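Beta-lactamase (Serratia marcescens, PDB 5GWA) probably hydrolyses beta-lactam antibiotics as a class A extended-spectrum enzyme, and is captured here with the inhibitor avibactam. Local coordinates at residues F73-D78 and N93-L98; E64-D69 and L98-I103; K203-D208 and I264-K269; P199-G204 and A228-I233. All coordinates share one frame; numbering follows the deposited sequence.

How the contacts relate
The four contacts fall into two pairs, each with residues in common. Contacts 1 and 2, with centres about 15 Å apart, share Leu98 and the two-stranded sheet of 71-74 and 96-99; the first is nested inside the loop that the second closes. Contacts 3 and 4, centres about 9 Å apart, share Lys203 and Gly204 of one loop, in which Arg201 and Leu202 meet strand 227-237 and Gly204, Leu205 and Leu206 meet helix 257-276. Some 31 Å separate the centres of contacts 1 and 4, yet in the dimer Asn93 of one meets Lys200 of the other across subunits. Contact 4 alone supplies a residue of the avibactam pocket, Arg201, whose side chain comes within about 4 Å of the inhibitor.

Contact 1. Residues F73-D78 and N93-L98; sequences FVKKSD and NGNLEL. With NA (sodium ion), chain O; SO4 (sulfate ion), chain D.
Val74 and Leu96 form a hydrogen-bonded pair where strand 71-74 meets strand 96-99, and a G1 beta bulge interrupts the antiparallel pairing here because Asn95 and Leu96 both face Val74. Val74 N gives a nearly straight bond to Leu96 O (2.8 Å, 165°), and Leu96 N returns one to Val74 O at 3.1 Å. One step along, Phe73 and Glu97 make a non-hydrogen-bonded pair. With CG opposite its own backbone N (chi1 -169°), the Phe73 ring reaches back over the bulge: Leu96 N sits above one face near the rim, while CZ approaches Asn95 C to 3.5 Å. On the other face of the sheet, Val74 CG2 touches Leu98 CD1 (4.0 Å), with Ile103 and Ile118 packed against Val74. Farther out, Asp78 OD2 accepts from Lys75 N and steadies the turn that follows the strand. The aliphatic part of Lys76 runs past Asn93 O, and its NZ forms a salt bridge with Glu261 of the second subunit, whose Lys200 bonds Asn93 OD1. From the bulge itself, Asn95 OD1 accepts Lys76 N at 2.9 Å, the donor standing 58° above the carbonyl plane of the amide.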
loop_
_atom_site.group_PDB
_atom_site.type_symbol
_atom_site.label_atom_id
_atom_site.label_comp_id
_atom_site.label_asym_id
_atom_site.label_seq_id
_atom_site.Cartn_x
_atom_site.Cartn_y
_atom_site.Cartn_z
ATOM N N PHE A 73 3.193 1.466 -22.002
ATOM C CA PHE A 73 2.462 2.639 -21.558
ATOM C C PHE A 73 1.641 2.289 -20.335
ATOM O O PHE A 73 0.785 1.428 -20.380
ATOM C CB PHE A 73 1.539 3.190 -22.667
ATOM C CG PHE A 73 0.974 4.555 -22.346
ATOM C CD1 PHE A 73 1.719 5.674 -22.561
ATOM C CD2 PHE A 73 -0.262 4.679 -21.733
ATOM C CE1 PHE A 73 1.228 6.933 -22.235
ATOM C CE2 PHE A 73 -0.754 5.937 -21.393
ATOM C CZ PHE A 73 -0.010 7.043 -21.653
ATOM N N VAL A 74 1.993 2.885 -19.197
ATOM C CA VAL A 74 1.314 2.621 -17.950
ATOM C C VAL A 74 0.251 3.680 -17.729
ATOM O O VAL A 74 0.555 4.866 -17.541
ATOM C CB VAL A 74 2.341 2.602 -16.793
ATOM C CG1 VAL A 74 1.648 2.412 -15.439
ATOM C CG2 VAL A 74 3.362 1.492 -17.052
ATOM N N LYS A 75 -0.992 3.256 -17.912
ATOM C CA LYS A 75 -2.153 4.142 -17.713
ATOM C C LYS A 75 -2.287 4.531 -16.260
ATOM O O LYS A 75 -1.920 3.783 -15.392
ATOM C CB LYS A 75 -3.448 3.422 -18.129
ATOM C CG LYS A 75 -3.588 3.259 -19.626
ATOM C CD LYS A 75 -4.991 2.791 -20.004
ATOM C CE LYS A 75 -5.194 1.314 -19.757
ATOM N NZ LYS A 75 -6.370 0.823 -20.543
ATOM N N LYS A 76 -2.948 5.651 -15.988
ATOM C CA LYS A 76 -3.240 6.001 -14.606
ATOM C C LYS A 76 -4.056 4.884 -13.927
ATOM O O LYS A 76 -3.822 4.548 -12.775
ATOM C CB LYS A 76 -3.962 7.336 -14.567
ATOM C CG LYS A 76 -4.592 7.683 -13.245
ATOM C CD LYS A 76 -3.814 8.795 -12.563
ATOM C CE LYS A 76 -4.658 9.382 -11.461
ATOM N NZ LYS A 76 -5.488 8.316 -10.807
ATOM N N SER A 77 -4.963 4.258 -14.656
ATOM C CA SER A 77 -5.783 3.209 -14.072
ATOM C C SER A 77 -5.017 1.913 -13.807
ATOM O O SER A 77 -5.508 1.086 -13.055
ATOM C CB SER A 77 -7.004 2.938 -14.953
ATOM O OG SER A 77 -6.602 2.394 -16.186
ATOM N N ASP A 78 -3.813 1.783 -14.376
ATOM C CA ASP A 78 -2.908 0.649 -14.099
ATOM C C ASP A 78 -2.227 0.882 -12.744
ATOM O O ASP A 78 -1.627 -0.057 -12.208
ATOM C CB ASP A 78 -1.769 0.517 -15.135
ATOM C CG ASP A 78 -2.217 0.002 -16.495
ATOM O OD1 ASP A 78 -3.122 -0.853 -16.525
ATOM O OD2 ASP A 78 -1.690 0.514 -17.523
ATOM N N ASN A 93 0.494 10.720 -11.568
ATOM C CA ASN A 93 -0.370 10.966 -12.711
ATOM C C ASN A 93 -0.423 9.772 -13.648
ATOM O O ASN A 93 -1.354 9.622 -14.425
ATOM C CB ASN A 93 0.091 12.174 -13.486
ATOM C CG ASN A 93 -0.487 13.440 -12.937
ATOM O OD1 ASN A 93 -1.674 13.739 -13.147
ATOM N ND2 ASN A 93 0.268 14.087 -12.088
ATOM N N GLY A 94 0.456 8.809 -13.426
ATOM C CA GLY A 94 0.623 7.768 -14.406
ATOM C C GLY A 94 0.631 8.306 -15.825
ATOM O O GLY A 94 1.245 9.317 -16.106
ATOM N N ASN A 95 0.027 7.535 -16.722
ATOM C CA ASN A 95 0.031 7.855 -18.154
ATOM C C ASN A 95 1.420 8.190 -18.673
ATOM O O ASN A 95 1.705 9.261 -19.230
ATOM C CB ASN A 95 -0.954 8.986 -18.422
ATOM C CG ASN A 95 -2.362 8.594 -18.108
ATOM O OD1 ASN A 95 -2.755 7.449 -18.245
ATOM N ND2 ASN A 95 -3.162 9.578 -17.708
ATOM N N LEU A 96 2.308 7.216 -18.545
ATOM C CA LEU A 96 3.669 7.387 -18.986
ATOM C C LEU A 96 4.294 6.074 -19.427
ATOM O O LEU A 96 3.808 5.012 -19.069
ATOM C CB LEU A 96 4.519 8.065 -17.918
ATOM C CG LEU A 96 5.072 7.206 -16.786
ATOM C CD1 LEU A 96 6.141 8.005 -16.032
ATOM C CD2 LEU A 96 3.999 6.667 -15.866
ATOM N N GLU A 97 5.361 6.189 -20.218
ATOM C CA GLU A 97 6.090 5.042 -20.729
ATOM C C GLU A 97 7.106 4.616 -19.683
ATOM O O GLU A 97 7.925 5.450 -19.291
ATOM C CB GLU A 97 6.833 5.454 -21.989
ATOM C CG GLU A 97 5.915 6.059 -23.051
ATOM C CD GLU A 97 6.649 6.915 -24.071
ATOM O OE1 GLU A 97 7.865 7.204 -23.920
ATOM O OE2 GLU A 97 6.037 7.235 -25.098
ATOM N N LEU A 98 7.086 3.343 -19.295
ATOM C CA LEU A 98 8.090 2.777 -18.352
ATOM C C LEU A 98 8.680 1.502 -18.961
ATOM O O LEU A 98 7.977 0.651 -19.418
ATOM C CB LEU A 98 7.455 2.468 -17.003
ATOM C CG LEU A 98 6.964 3.669 -16.197
ATOM C CD1 LEU A 98 6.268 3.195 -14.935
ATOM C CD2 LEU A 98 8.052 4.635 -15.854
HETATM NA NA NA O . 10.609 5.911 -18.670
HETATM S S SO4 D . -5.076 8.814 -7.522
HETATM O O1 SO4 D . -6.216 9.761 -7.624
HETATM O O2 SO4 D . -4.366 9.061 -6.272
HETATM O O3 SO4 D . -5.672 7.456 -7.548
HETATM O O4 SO4 D . -4.179 8.923 -8.710
#

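Contact 2. Residues E64-D69 and L98-I103. With NA (sodium ion), chain I.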
loop_
_atom_site.group_PDB
_atom_site.type_symbol
_atom_site.label_atom_id
_atom_site.label_comp_id
_atom_site.label_asym_id
_atom_site.label_seq_id
_atom_site.Cartn_x
_atom_site.Cartn_y
_atom_site.Cartn_z
ATOM N N GLU A 64 10.924 -13.880 -27.351
ATOM C CA GLU A 64 10.325 -13.071 -28.402
ATOM C C GLU A 64 11.267 -11.951 -28.818
ATOM O O GLU A 64 10.886 -11.086 -29.616
ATOM C CB GLU A 64 8.931 -12.561 -27.964
ATOM C CG GLU A 64 7.883 -13.667 -27.864
ATOM C CD GLU A 64 6.516 -13.199 -27.359
ATOM O OE1 GLU A 64 6.113 -12.048 -27.634
ATOM O OE2 GLU A 64 5.788 -14.022 -26.787
ATOM N N ASN A 65 12.508 -11.979 -28.322
ATOM C CA ASN A 65 13.524 -11.012 -28.693
ATOM C C ASN A 65 13.096 -9.574 -28.390
ATOM O O ASN A 65 13.471 -8.638 -29.090
ATOM C CB ASN A 65 13.899 -11.192 -30.176
ATOM C CG ASN A 65 14.278 -12.629 -30.506
ATOM O OD1 ASN A 65 15.287 -13.135 -30.023
ATOM N ND2 ASN A 65 13.441 -13.303 -31.291
ATOM N N ILE A 66 12.423 -9.386 -27.251
ATOM C CA ILE A 66 12.034 -8.057 -26.790
ATOM C C ILE A 66 12.996 -7.574 -25.730
ATOM O O ILE A 66 13.207 -8.264 -24.695
ATOM C CB ILE A 66 10.660 -8.105 -26.146
ATOM C CG1 ILE A 66 9.653 -8.804 -27.061
ATOM C CG2 ILE A 66 10.226 -6.709 -25.759
ATOM C CD1 ILE A 66 8.382 -9.226 -26.378
ATOM N N SER A 67 13.625 -6.443 -25.982
ATOM C CA SER A 67 14.590 -5.866 -25.096
ATOM C C SER A 67 13.920 -5.372 -23.822
ATOM O O SER A 67 12.830 -4.820 -23.887
ATOM C CB SER A 67 15.303 -4.674 -25.718
ATOM O OG SER A 67 16.027 -3.962 -24.731
ATOM N N VAL A 68 14.609 -5.530 -22.705
ATOM C CA VAL A 68 14.078 -5.132 -21.399
ATOM C C VAL A 68 14.013 -3.611 -21.259
ATOM O O VAL A 68 13.412 -3.067 -20.314
ATOM C CB VAL A 68 14.921 -5.787 -20.266
ATOM C CG1 VAL A 68 16.079 -4.897 -19.845
ATOM C CG2 VAL A 68 14.058 -6.183 -19.098
ATOM N N ASP A 69 14.678 -2.892 -22.163
ATOM C CA ASP A 69 14.616 -1.463 -22.166
ATOM C C ASP A 69 13.426 -0.902 -22.965
ATOM O O ASP A 69 13.237 0.302 -22.988
ATOM C CB ASP A 69 15.922 -0.889 -22.679
ATOM C CG ASP A 69 17.093 -1.288 -21.803
ATOM O OD1 ASP A 69 16.934 -1.301 -20.553
ATOM O OD2 ASP A 69 18.152 -1.631 -22.365
ATOM N N LEU A 98 7.086 3.343 -19.295
ATOM C CA LEU A 98 8.090 2.777 -18.352
ATOM C C LEU A 98 8.680 1.502 -18.961
ATOM O O LEU A 98 7.977 0.651 -19.418
ATOM C CB LEU A 98 7.455 2.468 -17.003
ATOM C CG LEU A 98 6.964 3.669 -16.197
ATOM C CD1 LEU A 98 6.268 3.195 -14.935
ATOM C CD2 LEU A 98 8.052 4.635 -15.854
ATOM N N SER A 99 9.974 1.320 -18.799
ATOM C CA SER A 99 10.608 0.124 -19.337
ATOM C C SER A 99 10.205 -1.117 -18.575
ATOM O O SER A 99 9.917 -1.062 -17.366
ATOM C CB SER A 99 12.140 0.231 -19.315
ATOM O OG SER A 99 12.664 0.343 -17.973
ATOM N N PHE A 100 10.300 -2.261 -19.230
ATOM C CA PHE A 100 10.135 -3.526 -18.543
ATOM C C PHE A 100 11.140 -3.581 -17.390
ATOM O O PHE A 100 10.825 -4.095 -16.326
ATOM C CB PHE A 100 10.402 -4.705 -19.476
ATOM C CG PHE A 100 9.386 -4.860 -20.536
ATOM C CD1 PHE A 100 8.177 -5.475 -20.283
ATOM C CD2 PHE A 100 9.661 -4.438 -21.847
ATOM C CE1 PHE A 100 7.219 -5.608 -21.270
ATOM C CE2 PHE A 100 8.725 -4.602 -22.832
ATOM C CZ PHE A 100 7.503 -5.183 -22.553
ATOM N N SER A 101 12.386 -3.163 -17.642
ATOM C CA SER A 101 13.408 -3.140 -16.580
ATOM C C SER A 101 12.940 -2.411 -15.312
ATOM O O SER A 101 12.984 -2.968 -14.203
ATOM C CB SER A 101 14.681 -2.464 -17.084
ATOM O OG SER A 101 15.623 -2.334 -16.040
ATOM N N GLU A 102 12.457 -1.198 -15.479
ATOM C CA GLU A 102 12.051 -0.383 -14.343
ATOM C C GLU A 102 10.874 -1.074 -13.649
ATOM O O GLU A 102 10.749 -1.036 -12.400
ATOM C CB GLU A 102 11.604 1.018 -14.794
ATOM C CG GLU A 102 11.190 1.875 -13.608
ATOM C CD GLU A 102 11.039 3.378 -13.866
ATOM O OE1 GLU A 102 11.439 3.875 -14.938
ATOM O OE2 GLU A 102 10.694 4.114 -12.914
ATOM N N ILE A 103 9.927 -1.556 -14.422
ATOM C CA ILE A 103 8.729 -2.165 -13.830
ATOM C C ILE A 103 9.103 -3.427 -13.063
ATOM O O ILE A 103 8.652 -3.625 -11.919
ATOM C CB ILE A 103 7.628 -2.474 -14.882
ATOM C CG1 ILE A 103 7.114 -1.154 -15.491
ATOM C CG2 ILE A 103 6.473 -3.277 -14.253
ATOM C CD1 ILE A 103 6.339 -1.357 -16.780
HETATM NA NA NA I . 11.595 3.489 -17.631
HETATM O O HOH W 1 13.955 3.583 -18.929
#
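Val68 and Ser101 are joined by the one hydrogen bond between these segments: Ser101 N, in the first turn of helix 100-109, points to Val68 O at 2.9 Å, in the carbonyl plane. The tight part of the contact gathers around this oxygen. Val68 CG2 lies 4.0 Å from Phe100 CB, the two side chains lying alongside but running opposite ways, and Val68 CG1 rests on Ser101 CB. Phe100 carries its ring beside the backbone N (chi1 -68°), so that CE2 meets Ile66 CG2 at 3.9 Å while Val68 O comes near the ring's edge. Leu61 of helix 49-63, Leu72 and Phe122 complete the packing about the ring. Toward solvent the fit is looser. Asp69 brings OD1 no nearer than 4.3 Å to Ser101 CB, and Ser67 turns its side chain from the helix to accept Asp69 N in an ST turn. Ser99 is the N-cap, its OG accepting Glu102 N at 2.9 Å. A sodium ion is bound by Glu102 OE1 (2.7 Å) and a water, with Ser99 OG farther off at 3.3 Å. Two amides at the helix start, those of Ser101 and Glu102, thus find acceptors outside the helix backbone, one from the loop and one from the cap. The carboxylate of Glu102, shared between sodium and the hydroxyl of Tyr91, is probably kept ionised by the metal.

Contact 3. Residues K203-D208 and I264-K269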
loop_
_atom_site.group_PDB
_atom_site.type_symbol
_atom_site.label_atom_id
_atom_site.label_comp_id
_atom_site.label_asym_id
_atom_site.label_seq_id
_atom_site.Cartn_x
_atom_site.Cartn_y
_atom_site.Cartn_z
ATOM N N LYS A 203 17.486 -12.267 6.107
ATOM C CA LYS A 203 18.707 -11.507 6.367
ATOM C C LYS A 203 18.902 -11.112 7.839
ATOM O O LYS A 203 19.959 -10.650 8.219
ATOM C CB LYS A 203 18.698 -10.239 5.507
ATOM C CG LYS A 203 18.903 -10.491 4.007
ATOM C CD LYS A 203 18.622 -9.240 3.193
ATOM C CE LYS A 203 19.647 -8.153 3.456
ATOM N NZ LYS A 203 20.955 -8.494 2.846
ATOM N N GLY A 204 17.872 -11.252 8.668
ATOM C CA GLY A 204 17.817 -10.496 9.914
ATOM C C GLY A 204 18.960 -10.731 10.881
ATOM O O GLY A 204 19.386 -9.793 11.586
ATOM N N LEU A 205 19.335 -11.992 11.037
ATOM C CA LEU A 205 20.367 -12.366 12.009
ATOM C C LEU A 205 21.644 -12.912 11.361
ATOM O O LEU A 205 22.513 -13.443 12.058
ATOM C CB LEU A 205 19.803 -13.347 13.040
ATOM C CG LEU A 205 18.632 -12.861 13.856
ATOM C CD1 LEU A 205 17.914 -13.988 14.565
ATOM C CD2 LEU A 205 19.075 -11.800 14.858
ATOM N N LEU A 206 21.791 -12.734 10.043
ATOM C CA LEU A 206 23.002 -13.141 9.341
ATOM C C LEU A 206 24.051 -12.027 9.422
ATOM O O LEU A 206 23.720 -10.854 9.660
ATOM C CB LEU A 206 22.686 -13.428 7.871
ATOM C CG LEU A 206 21.571 -14.449 7.655
ATOM C CD1 LEU A 206 21.549 -14.792 6.182
ATOM C CD2 LEU A 206 21.811 -15.695 8.477
ATOM N N PRO A 207 25.319 -12.383 9.220
ATOM C CA PRO A 207 26.341 -11.348 9.360
ATOM C C PRO A 207 26.078 -10.194 8.394
ATOM O O PRO A 207 25.594 -10.408 7.272
ATOM C CB PRO A 207 27.621 -12.088 8.984
ATOM C CG PRO A 207 27.354 -13.513 9.321
ATOM C CD PRO A 207 25.899 -13.704 8.976
ATOM N N ASP A 208 26.405 -8.976 8.809
ATOM C CA ASP A 208 26.379 -7.848 7.904
ATOM C C ASP A 208 27.087 -8.194 6.612
ATOM O O ASP A 208 28.148 -8.804 6.638
ATOM C CB ASP A 208 27.089 -6.640 8.512
ATOM C CG ASP A 208 26.383 -6.088 9.724
ATOM O OD1 ASP A 208 25.208 -6.437 9.984
ATOM O OD2 ASP A 208 27.029 -5.293 10.431
ATOM N N ILE A 264 11.356 -16.302 10.914
ATOM C CA ILE A 264 12.134 -16.476 9.683
ATOM C C ILE A 264 13.620 -16.266 9.926
ATOM O O ILE A 264 14.461 -17.071 9.488
ATOM C CB ILE A 264 11.654 -15.515 8.566
ATOM C CG1 ILE A 264 10.150 -15.718 8.304
ATOM C CG2 ILE A 264 12.459 -15.741 7.283
ATOM C CD1 ILE A 264 9.520 -14.720 7.364
ATOM N N ALA A 265 13.937 -15.206 10.667
ATOM C CA ALA A 265 15.322 -14.799 10.895
ATOM C C ALA A 265 16.071 -15.873 11.700
ATOM O O ALA A 265 17.194 -16.240 11.386
ATOM C CB ALA A 265 15.357 -13.448 11.615
ATOM N N GLU A 266 15.390 -16.413 12.715
ATOM C CA GLU A 266 15.992 -17.394 13.598
ATOM C C GLU A 266 16.158 -18.738 12.903
ATOM O O GLU A 266 17.218 -19.343 12.994
ATOM C CB GLU A 266 15.177 -17.575 14.860
ATOM C CG GLU A 266 15.225 -16.373 15.786
ATOM C CD GLU A 266 16.475 -16.324 16.653
ATOM O OE1 GLU A 266 17.471 -17.028 16.377
ATOM O OE2 GLU A 266 16.448 -15.531 17.622
ATOM N N ILE A 267 15.168 -19.146 12.113
ATOM C CA ILE A 267 15.281 -20.399 11.353
ATOM C C ILE A 267 16.430 -20.284 10.344
ATOM O O ILE A 267 17.271 -21.166 10.202
ATOM C CB ILE A 267 13.950 -20.806 10.676
ATOM C CG1 ILE A 267 12.965 -21.286 11.733
ATOM C CG2 ILE A 267 14.171 -21.901 9.642
ATOM C CD1 ILE A 267 11.561 -21.472 11.237
ATOM N N CYS A 268 16.487 -19.158 9.644
ATOM C CA CYS A 268 17.573 -18.946 8.710
ATOM C C CYS A 268 18.952 -18.969 9.383
ATOM O O CYS A 268 19.866 -19.579 8.878
ATOM C CB CYS A 268 17.370 -17.653 7.922
ATOM S SG CYS A 268 18.592 -17.527 6.575
ATOM N N LYS A 269 19.063 -18.303 10.528
ATOM C CA LYS A 269 20.307 -18.258 11.314
ATOM C C LYS A 269 20.734 -19.663 11.698
ATOM O O LYS A 269 21.936 -19.986 11.669
ATOM C CB LYS A 269 20.050 -17.389 12.557
ATOM C CG LYS A 269 21.205 -17.278 13.544
ATOM C CD LYS A 269 22.447 -16.672 12.948
ATOM C CE LYS A 269 23.437 -16.363 14.074
ATOM N NZ LYS A 269 24.809 -16.816 13.770
HETATM O O HOH W 2 18.705 -14.462 9.754
HETATM O O HOH W 3 25.082 -14.299 12.140
#
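Leu205 lies across the surface of helix 257-276, CD1 meeting Ala265 and Glu266, and CB and the backbone O meeting Lys269. It is the third residue of a type I turn from Lys203 to Leu206. Its CG is placed beside the backbone N (chi1 -59°), a torsion that sends CD1 along the helix surface, 3.9 Å from Ala265 CB and 3.4 Å from Glu266 CD. Glu266 sets out away from the loop but bends at chi2 (-81°), bringing its carboxylate back obliquely over that same methyl. Lys269 takes the opposite course. Its CG is directed away from the backbone N and the chain kinks at chi2, laying CD 3.4 Å from Leu205 O. Its NZ reaches a water that also donates to this carbonyl, and forms a salt bridge with Asp273 farther along the helix. A second water joins the backbones, accepting from Leu205 N and donating to Ala265 O at 2.8 Å; no direct hydrogen bond links the two segments. On the buried side, Leu206 straddles Cys268 with both methyls, CD1 standing 4.0 Å from SG. Gly204 passes close over Ala265, CA to CB 4.2 Å, where little room is left between backbone and helix. Behind this layer Leu206 and Cys268 both rest on Ile236 of strand 227-237, Leu206 also meets Val212 of strand 212-218, and Ile267, on another side of the helix, packs against helix 4-15.

Contact 4. Residues P199-G204 and A228-I233; sequences PKRLKG and AATNDI. With NA (sodium ion), chain X.
Asp232 and Leu202 meet through one carboxylate oxygen: Leu202 N donates to the anti lone pair of Asp232 OD2 at 2.9 Å. The same oxygen takes a second bond from a water, which in turn accepts Lys203 N, so two successive amides of the type I turn from Arg201 to Gly204 are tied to it. OD1 is met by His214 ND1, leaving both oxygens of this buried carboxylate engaged. Leu202 CG packs 3.3 Å from OD2, and CD1 lies by Asp232 CG. Arg201, a residue of the avibactam pocket, supplies the other half of the contact. Its chain is extended from CG to NE and carries the guanidinium to the strand, where NH1 bonds Asn231 O at 3.0 Å (148°), the acceptor lying in the guanidinium plane. Over the centre of one guanidinium face sits Thr230 CG2, 3.7 Å from CZ, the two side chains crossing at about a right angle. The other guanidinium nitrogens are engaged as well: NE bonds Glu261 OE2 and NH2 bonds Ser218 OG, while NH1 also serves Gly217 O. Together these bonds fix the rotation of the guanidinium. Ala229 O binds a sodium ion at 2.9 Å, with Thr230 OG1 close by. Strand 227-237 lies between strands 212-218 and 243-253 in the five-stranded sheet, and Ile264 and Cys268 of helix 257-276 pack on Leu202 as it reaches the sheet.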
loop_
_atom_site.group_PDB
_atom_site.type_symbol
_atom_site.label_atom_id
_atom_site.label_comp_id
_atom_site.label_asym_id
_atom_site.label_seq_id
_atom_site.Cartn_x
_atom_site.Cartn_y
_atom_site.Cartn_z
ATOM N N PRO A 199 14.039 -6.768 5.586
ATOM C CA PRO A 199 15.433 -6.899 5.969
ATOM C C PRO A 199 15.641 -7.595 7.314
ATOM O O PRO A 199 16.758 -7.998 7.609
ATOM C CB PRO A 199 15.883 -5.435 6.065
ATOM C CG PRO A 199 14.625 -4.714 6.458
ATOM C CD PRO A 199 13.592 -5.367 5.592
ATOM N N LYS A 200 14.572 -7.757 8.103
ATOM C CA LYS A 200 14.649 -8.547 9.343
ATOM C C LYS A 200 13.999 -9.923 9.222
ATOM O O LYS A 200 13.774 -10.575 10.226
ATOM C CB LYS A 200 14.052 -7.767 10.524
ATOM C CG LYS A 200 14.683 -6.383 10.699
ATOM C CD LYS A 200 16.199 -6.453 10.799
ATOM C CE LYS A 200 16.741 -5.569 11.914
ATOM N NZ LYS A 200 16.840 -4.153 11.472
ATOM N N ARG A 201 13.971 -10.446 7.988
ATOM C CA ARG A 201 13.488 -11.808 7.728
ATOM C C ARG A 201 14.668 -12.722 7.473
ATOM O O ARG A 201 15.467 -12.896 8.366
ATOM C CB ARG A 201 12.400 -11.789 6.638
ATOM C CG ARG A 201 11.198 -10.949 7.038
ATOM C CD ARG A 201 10.031 -11.026 6.074
ATOM N NE ARG A 201 8.978 -10.079 6.436
ATOM C CZ ARG A 201 7.771 -10.040 5.878
ATOM N NH1 ARG A 201 7.437 -10.881 4.916
ATOM N NH2 ARG A 201 6.916 -9.123 6.248
ATOM N N LEU A 202 14.837 -13.320 6.286
ATOM C CA LEU A 202 15.981 -14.176 6.081
ATOM C C LEU A 202 17.296 -13.533 6.475
ATOM O O LEU A 202 18.158 -14.192 7.045
ATOM C CB LEU A 202 16.097 -14.695 4.643
ATOM C CG LEU A 202 14.995 -15.659 4.173
ATOM C CD1 LEU A 202 15.063 -15.878 2.699
ATOM C CD2 LEU A 202 15.071 -17.013 4.899
ATOM N N LYS A 203 17.486 -12.267 6.107
ATOM C CA LYS A 203 18.707 -11.507 6.367
ATOM C C LYS A 203 18.902 -11.112 7.839
ATOM O O LYS A 203 19.959 -10.650 8.219
ATOM C CB LYS A 203 18.698 -10.239 5.507
ATOM C CG LYS A 203 18.903 -10.491 4.007
ATOM C CD LYS A 203 18.622 -9.240 3.193
ATOM C CE LYS A 203 19.647 -8.153 3.456
ATOM N NZ LYS A 203 20.955 -8.494 2.846
ATOM N N GLY A 204 17.872 -11.252 8.668
ATOM C CA GLY A 204 17.817 -10.496 9.914
ATOM C C GLY A 204 18.960 -10.731 10.881
ATOM O O GLY A 204 19.386 -9.793 11.586
ATOM N N ALA A 228 -2.330 -14.342 7.761
ATOM C CA ALA A 228 -2.267 -15.497 6.867
ATOM C C ALA A 228 -0.855 -15.858 6.429
ATOM O O ALA A 228 -0.547 -17.025 6.273
ATOM C CB ALA A 228 -3.123 -15.273 5.653
ATOM N N ALA A 229 -0.049 -14.844 6.104
ATOM C CA ALA A 229 1.261 -15.068 5.483
ATOM C C ALA A 229 2.304 -14.038 5.904
ATOM O O ALA A 229 2.050 -12.841 5.862
ATOM C CB ALA A 229 1.137 -15.081 3.975
ATOM N N THR A 230 3.452 -14.540 6.338
ATOM C CA THR A 230 4.665 -13.730 6.502
ATOM C C THR A 230 5.806 -14.620 6.001
ATOM O O THR A 230 6.186 -15.617 6.618
ATOM C CB THR A 230 4.902 -13.366 7.983
ATOM O OG1 THR A 230 3.721 -12.786 8.524
ATOM C CG2 THR A 230 6.038 -12.375 8.134
ATOM N N ASN A 231 6.337 -14.272 4.815
ATOM C CA ASN A 231 7.169 -15.178 4.057
ATOM C C ASN A 231 8.466 -14.489 3.618
ATOM O O ASN A 231 8.477 -13.272 3.404
ATOM C CB ASN A 231 6.453 -15.584 2.754
ATOM C CG ASN A 231 5.031 -16.116 2.977
ATOM O OD1 ASN A 231 4.740 -16.786 3.992
ATOM N ND2 ASN A 231 4.225 -16.045 1.906
ATOM N N ASP A 232 9.481 -15.304 3.330
ATOM C CA ASP A 232 10.708 -14.839 2.647
ATOM C C ASP A 232 11.360 -16.048 1.984
ATOM O O ASP A 232 11.430 -17.140 2.577
ATOM C CB ASP A 232 11.615 -14.154 3.643
ATOM C CG ASP A 232 12.660 -13.261 2.983
ATOM O OD1 ASP A 232 12.529 -12.991 1.754
ATOM O OD2 ASP A 232 13.547 -12.778 3.731
ATOM N N ILE A 233 11.739 -15.883 0.712
ATOM C CA ILE A 233 12.333 -16.957 -0.093
ATOM C C ILE A 233 13.568 -16.425 -0.786
ATOM O O ILE A 233 13.590 -15.247 -1.146
ATOM C CB ILE A 233 11.337 -17.547 -1.128
ATOM C CG1 ILE A 233 11.070 -16.599 -2.292
ATOM C CG2 ILE A 233 10.044 -17.920 -0.436
ATOM C CD1 ILE A 233 10.310 -17.265 -3.424
HETATM NA NA NA X . 2.450 -10.317 7.245
HETATM O O HOH W 4 15.656 -10.950 4.291
#